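Local coordinates for protein serine repeat antigen 5 (PDB 6X42) that is a papain-family pseudo-protease of the malaria parasite, probably without ordinary cysteine-protease activity, its exact role still unclear, at residues A[43-48]-A[57-62]; A[50-55]-A[118-123]. All blocks are in the same frame, centred on the assembly; numbering follows the deposited sequence.

Interaction 1: residues A[43-48]-A[57-62]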
loop_
_atom_site.group_PDB
_atom_site.type_symbol
_atom_site.label_atom_id
_atom_site.label_comp_id
_atom_site.label_asym_id
_atom_site.label_seq_id
_atom_site.Cartn_x
_atom_site.Cartn_y
_atom_site.Cartn_z
ATOM N N GLN A 43 -8.716 9.479 2.934
ATOM C CA GLN A 43 -9.776 9.097 2.020
ATOM C C GLN A 43 -9.191 8.378 0.812
ATOM O O GLN A 43 -8.039 8.589 0.434
ATOM C CB GLN A 43 -10.570 10.319 1.580
ATOM C CG GLN A 43 -11.350 10.979 2.727
ATOM C CD GLN A 43 -12.215 9.977 3.525
ATOM O OE1 GLN A 43 -13.214 9.443 3.024
ATOM N NE2 GLN A 43 -11.829 9.733 4.780
ATOM N N VAL A 44 -10.017 7.527 0.200
ATOM C CA VAL A 44 -9.637 6.818 -1.012
ATOM C C VAL A 44 -9.383 7.806 -2.144
ATOM O O VAL A 44 -10.085 8.818 -2.289
ATOM C CB VAL A 44 -10.763 5.831 -1.365
ATOM C CG1 VAL A 44 -10.586 5.223 -2.756
ATOM C CG2 VAL A 44 -10.838 4.737 -0.306
ATOM N N GLU A 45 -8.363 7.516 -2.945
ATOM C CA GLU A 45 -7.969 8.318 -4.097
ATOM C C GLU A 45 -8.243 7.568 -5.399
ATOM O O GLU A 45 -8.521 6.374 -5.406
ATOM C CB GLU A 45 -6.506 8.750 -3.971
ATOM C CG GLU A 45 -6.293 9.597 -2.713
ATOM C CD GLU A 45 -4.905 10.179 -2.575
ATOM O OE1 GLU A 45 -4.387 10.723 -3.558
ATOM O OE2 GLU A 45 -4.336 10.126 -1.473
ATOM N N ASP A 46 -8.210 8.318 -6.506
ATOM C CA ASP A 46 -8.492 7.820 -7.852
ATOM C C ASP A 46 -7.299 8.131 -8.744
ATOM O O ASP A 46 -7.066 9.291 -9.109
ATOM C CB ASP A 46 -9.779 8.461 -8.394
ATOM C CG ASP A 46 -10.252 7.899 -9.733
ATOM O OD1 ASP A 46 -9.522 7.108 -10.370
ATOM O OD2 ASP A 46 -11.378 8.300 -10.144
ATOM N N GLN A 47 -6.534 7.101 -9.101
ATOM C CA GLN A 47 -5.372 7.253 -9.967
ATOM C C GLN A 47 -5.736 7.586 -11.415
ATOM O O GLN A 47 -4.851 7.961 -12.203
ATOM C CB GLN A 47 -4.522 5.997 -9.940
ATOM C CG GLN A 47 -5.131 4.817 -10.654
ATOM C CD GLN A 47 -4.334 3.544 -10.476
ATOM O OE1 GLN A 47 -4.353 2.909 -9.422
ATOM N NE2 GLN A 47 -3.606 3.164 -11.510
ATOM N N GLY A 48 -7.002 7.451 -11.793
ATOM C CA GLY A 48 -7.390 7.730 -13.162
ATOM C C GLY A 48 -6.758 6.742 -14.124
ATOM O O GLY A 48 -6.429 5.608 -13.772
ATOM N N ALA A 57 0.024 3.369 -3.568
ATOM C CA ALA A 57 0.172 2.387 -2.494
ATOM C C ALA A 57 1.398 2.683 -1.629
ATOM O O ALA A 57 1.378 2.513 -0.399
ATOM C CB ALA A 57 0.253 0.988 -3.086
ATOM N N SER A 58 2.488 3.115 -2.260
ATOM C CA SER A 58 3.698 3.418 -1.508
ATOM C C SER A 58 3.492 4.635 -0.623
ATOM O O SER A 58 3.906 4.645 0.543
ATOM C CB SER A 58 4.873 3.647 -2.456
ATOM O OG SER A 58 5.256 2.477 -3.154
ATOM N N LYS A 59 2.855 5.676 -1.156
ATOM C CA LYS A 59 2.652 6.881 -0.361
ATOM C C LYS A 59 1.658 6.633 0.768
ATOM O O LYS A 59 1.801 7.195 1.864
ATOM C CB LYS A 59 2.247 8.075 -1.236
ATOM C CG LYS A 59 0.760 8.207 -1.500
ATOM C CD LYS A 59 0.439 9.322 -2.513
ATOM C CE LYS A 59 -1.038 9.576 -2.624
ATOM N NZ LYS A 59 -1.530 10.450 -1.528
ATOM N N TYR A 60 0.639 5.800 0.522
ATOM C CA TYR A 60 -0.313 5.489 1.582
ATOM C C TYR A 60 0.373 4.768 2.739
ATOM O O TYR A 60 0.066 5.016 3.902
ATOM C CB TYR A 60 -1.470 4.664 1.046
ATOM C CG TYR A 60 -2.463 4.245 2.101
ATOM C CD1 TYR A 60 -3.465 5.113 2.551
ATOM C CD2 TYR A 60 -2.377 2.992 2.692
ATOM C CE1 TYR A 60 -4.389 4.713 3.505
ATOM C CE2 TYR A 60 -3.285 2.585 3.640
ATOM C CZ TYR A 60 -4.289 3.439 4.054
ATOM O OH TYR A 60 -5.191 2.974 4.991
ATOM N N HIS A 61 1.314 3.877 2.431
ATOM C CA HIS A 61 2.087 3.207 3.474
ATOM C C HIS A 61 2.844 4.222 4.333
ATOM O O HIS A 61 2.851 4.104 5.560
ATOM C CB HIS A 61 2.989 2.164 2.809
ATOM C CG HIS A 61 3.787 1.311 3.752
ATOM N ND1 HIS A 61 3.233 0.571 4.771
ATOM C CD2 HIS A 61 5.112 1.036 3.779
ATOM C CE1 HIS A 61 4.194 -0.090 5.404
ATOM N NE2 HIS A 61 5.341 0.152 4.803
ATOM N N LEU A 62 3.448 5.245 3.719
ATOM C CA LEU A 62 4.061 6.314 4.504
ATOM C C LEU A 62 3.019 7.127 5.268
ATOM O O LEU A 62 3.277 7.551 6.405
ATOM C CB LEU A 62 4.901 7.230 3.618
ATOM C CG LEU A 62 6.218 6.710 3.085
ATOM C CD1 LEU A 62 6.939 7.833 2.338
ATOM C CD2 LEU A 62 7.091 6.191 4.232
#

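Interaction 2: residues A[50-55]-A[118-123]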
loop_
_atom_site.group_PDB
_atom_site.type_symbol
_atom_site.label_atom_id
_atom_site.label_comp_id
_atom_site.label_asym_id
_atom_site.label_seq_id
_atom_site.Cartn_x
_atom_site.Cartn_y
_atom_site.Cartn_z
ATOM N N CYS A 50 -3.822 6.322 -15.637
ATOM C CA CYS A 50 -2.386 6.107 -15.702
ATOM C C CYS A 50 -2.034 4.977 -14.745
ATOM O O CYS A 50 -2.775 4.695 -13.797
ATOM C CB CYS A 50 -1.571 7.347 -15.304
ATOM S SG CYS A 50 -1.680 8.727 -16.459
ATOM N N ASP A 51 -0.894 4.335 -15.000
ATOM C CA ASP A 51 -0.431 3.191 -14.198
ATOM C C ASP A 51 0.443 3.671 -13.045
ATOM O O ASP A 51 1.650 3.439 -12.991
ATOM C CB ASP A 51 0.316 2.205 -15.073
ATOM C CG ASP A 51 0.704 0.935 -14.340
ATOM O OD1 ASP A 51 0.221 0.705 -13.211
ATOM O OD2 ASP A 51 1.479 0.142 -14.921
ATOM N N THR A 52 -0.220 4.351 -12.102
ATOM C CA THR A 52 0.473 5.023 -11.011
ATOM C C THR A 52 0.163 4.408 -9.648
ATOM O O THR A 52 0.487 5.010 -8.617
ATOM C CB THR A 52 0.163 6.523 -11.023
ATOM O OG1 THR A 52 -1.248 6.656 -11.128
ATOM C CG2 THR A 52 0.876 7.245 -12.177
ATOM N N SER A 53 -0.400 3.197 -9.612
ATOM C CA SER A 53 -0.697 2.579 -8.321
ATOM C C SER A 53 0.549 2.411 -7.460
ATOM O O SER A 53 0.451 2.441 -6.227
ATOM C CB SER A 53 -1.392 1.230 -8.488
ATOM O OG SER A 53 -0.512 0.232 -9.004
ATOM N N TRP A 54 1.716 2.204 -8.077
ATOM C CA TRP A 54 2.938 2.064 -7.289
ATOM C C TRP A 54 3.137 3.282 -6.392
ATOM O O TRP A 54 3.631 3.161 -5.265
ATOM C CB TRP A 54 4.139 1.834 -8.204
ATOM C CG TRP A 54 4.473 2.957 -9.155
ATOM C CD1 TRP A 54 3.820 3.267 -10.310
ATOM C CD2 TRP A 54 5.534 3.893 -9.025
ATOM N NE1 TRP A 54 4.425 4.344 -10.912
ATOM C CE2 TRP A 54 5.477 4.745 -10.142
ATOM C CE3 TRP A 54 6.544 4.091 -8.079
ATOM C CZ2 TRP A 54 6.393 5.772 -10.348
ATOM C CZ3 TRP A 54 7.437 5.123 -8.274
ATOM C CH2 TRP A 54 7.354 5.949 -9.402
ATOM N N ILE A 55 2.758 4.466 -6.881
ATOM C CA ILE A 55 2.878 5.699 -6.108
ATOM C C ILE A 55 1.806 5.766 -5.024
ATOM O O ILE A 55 2.090 6.079 -3.867
ATOM C CB ILE A 55 2.795 6.931 -7.026
ATOM C CG1 ILE A 55 3.792 6.862 -8.169
ATOM C CG2 ILE A 55 3.028 8.195 -6.186
ATOM C CD1 ILE A 55 3.666 8.037 -9.167
ATOM N N TYR A 118 0.287 20.318 -4.703
ATOM C CA TYR A 118 0.492 19.880 -6.088
ATOM C C TYR A 118 -0.464 18.717 -6.320
ATOM O O TYR A 118 -0.085 17.536 -6.253
ATOM C CB TYR A 118 1.961 19.524 -6.342
ATOM C CG TYR A 118 2.340 19.236 -7.779
ATOM C CD1 TYR A 118 2.060 20.141 -8.804
ATOM C CD2 TYR A 118 3.009 18.075 -8.111
ATOM C CE1 TYR A 118 2.406 19.872 -10.117
ATOM C CE2 TYR A 118 3.379 17.809 -9.410
ATOM C CZ TYR A 118 3.070 18.700 -10.413
ATOM O OH TYR A 118 3.431 18.382 -11.700
ATOM N N PRO A 119 -1.739 19.019 -6.545
ATOM C CA PRO A 119 -2.766 17.972 -6.483
ATOM C C PRO A 119 -2.844 17.134 -7.753
ATOM O O PRO A 119 -2.474 17.559 -8.847
ATOM C CB PRO A 119 -4.056 18.762 -6.278
ATOM C CG PRO A 119 -3.753 20.121 -6.766
ATOM C CD PRO A 119 -2.330 20.366 -6.523
ATOM N N TYR A 120 -3.399 15.939 -7.603
ATOM C CA TYR A 120 -3.340 14.947 -8.667
ATOM C C TYR A 120 -4.412 15.156 -9.729
ATOM O O TYR A 120 -5.594 15.325 -9.430
ATOM C CB TYR A 120 -3.474 13.547 -8.080
ATOM C CG TYR A 120 -3.241 12.414 -9.050
ATOM C CD1 TYR A 120 -1.949 11.977 -9.346
ATOM C CD2 TYR A 120 -4.310 11.774 -9.665
ATOM C CE1 TYR A 120 -1.724 10.910 -10.206
ATOM C CE2 TYR A 120 -4.105 10.729 -10.543
ATOM C CZ TYR A 120 -2.812 10.281 -10.808
ATOM O OH TYR A 120 -2.570 9.219 -11.654
ATOM N N ASN A 121 -3.991 15.078 -10.980
ATOM C CA ASN A 121 -4.887 14.875 -12.108
ATOM C C ASN A 121 -4.080 13.982 -13.021
ATOM O O ASN A 121 -2.934 14.318 -13.345
ATOM C CB ASN A 121 -5.270 16.205 -12.795
ATOM C CG ASN A 121 -6.315 16.047 -13.901
ATOM O OD1 ASN A 121 -6.370 15.017 -14.574
ATOM N ND2 ASN A 121 -7.134 17.090 -14.107
ATOM N N TYR A 122 -4.661 12.858 -13.431
ATOM C CA TYR A 122 -3.872 11.896 -14.182
ATOM C C TYR A 122 -3.341 12.499 -15.471
ATOM O O TYR A 122 -2.318 12.042 -15.983
ATOM C CB TYR A 122 -4.641 10.605 -14.458
ATOM C CG TYR A 122 -5.640 10.671 -15.591
ATOM C CD1 TYR A 122 -5.305 10.218 -16.867
ATOM C CD2 TYR A 122 -6.914 11.169 -15.399
ATOM C CE1 TYR A 122 -6.211 10.286 -17.918
ATOM C CE2 TYR A 122 -7.811 11.231 -16.445
ATOM C CZ TYR A 122 -7.465 10.792 -17.703
ATOM O OH TYR A 122 -8.390 10.878 -18.734
ATOM N N VAL A 123 -4.008 13.523 -16.021
ATOM C CA VAL A 123 -3.555 14.097 -17.286
ATOM C C VAL A 123 -2.235 14.853 -17.156
ATOM O O VAL A 123 -1.600 15.177 -18.171
ATOM C CB VAL A 123 -4.604 15.013 -17.959
ATOM C CG1 VAL A 123 -5.932 14.331 -18.108
ATOM C CG2 VAL A 123 -4.742 16.351 -17.223
#

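Interaction 1: residues A[43-48]-A[57-62]
A partly buried salt bridge between Glu45 and Lys59 ties the loop leading into helix 53-68 to the flank of that helix, the long helix at the heart of one half of the papain fold. It carries the whole contact between 43-48 and 57-62: the two side chains reach for each other from opposite directions and meet through their charged ends. Lys59 NZ donates to Glu45 OE2 at 2.8 Å, approaching on the syn side of the carboxylate and 19° out of its plane. The other oxygen is a looser neighbour, with Glu45 OE1 3.5 Å from Lys59 NZ, so the bond is one-sided, not forked. The lysine gets there by starting with CG between its backbone N and carbonyl carbon, running extended through the middle torsions and then folding at chi4 (81°), which brings CE as well as NZ up to the carboxylate; Lys59 CE lies 3.5 Å from Glu45 OE2. Neither end depends on this one bond. Glu45 OE2 also pairs with Lys75, while Lys59 NZ makes a second salt bridge to Glu63 and a hydrogen bond to the carbonyl of Ile76. Two acids and two lysines thus form a linked charge network, which probably balances the charge of the buried Lys59. Just past Glu45 the loop turns through an Asx turn: Gly48 N, in a residue with positive phi, donates to Asp46 OD1 at 2.9 Å from above the carboxylate plane.

Interaction 2: residues A[50-55]-A[118-123]
Thr52 and Tyr120 make the one hydrogen bond between 50-55 and 118-123. Their hydroxyls meet head-on from opposite directions, Thr52 OG1 donating to Tyr120 OH at 2.9 Å. Chi1 of 49° sets OG1 between the threonine's backbone N and carbonyl carbon, leaving CG2 beside the N and 4.0 Å from Tyr120 OH. The phenol oxygen has a stronger partner in the carbonyl of Gln47, so it is gripped from two residues, and the ring is further steadied edge-to-face against Phe56. Thr52 stands at the N-cap position of helix 53-68, although its side chain makes no capping bond. In the papain family the helix begins with the nucleophile position, probably occupied here by the next residue, Ser53, so the Tyr120 hydroxyl is bonded to the residue immediately before that position.

Sulfur contacts make up the second group. Cys50 SG, in the disulfide to Cys93, comes up at the edge of the Tyr122 ring, 5.3 Å from its centroid and 87° off the ring normal. Its nearest ring atom is Tyr122 CD1 at 3.9 Å, and the same sulfur lies 3.4 Å from Tyr122 O. Val123 CG1 rests on a face of this ring, 3.8 Å above its plane. Val123 belongs to a short 3-10 segment that begins at Tyr122 and overlaps an Asx turn, in which Val123 N donates to Asn121 OD1 at 3.1 Å.

In the fold
The two contacts lie about 9 Å apart, centre to centre, and both use helix 53-68: 50-55 runs into its start at Ser53, and 57-62 lies farther along it. Gln47 joins them. Gln47 O is 2.7 Å from Tyr120 OH, a probable hydrogen bond in which the tyrosine of interaction 2 donates to the loop of interaction 1; Gln47 OE1 sits 3.5 Å from Ser53 CB while Gln47 NE2 binds the carbonyl of Cys50. With His219 also touching Gln47, this matches the active-site cleft of papain relatives, where such a glutamine lines the oxyanion hole; here that is inferred from family resemblance. The 43-48 loop is bonded at two places, Glu45 to Lys59 and Gln47 O to Tyr120.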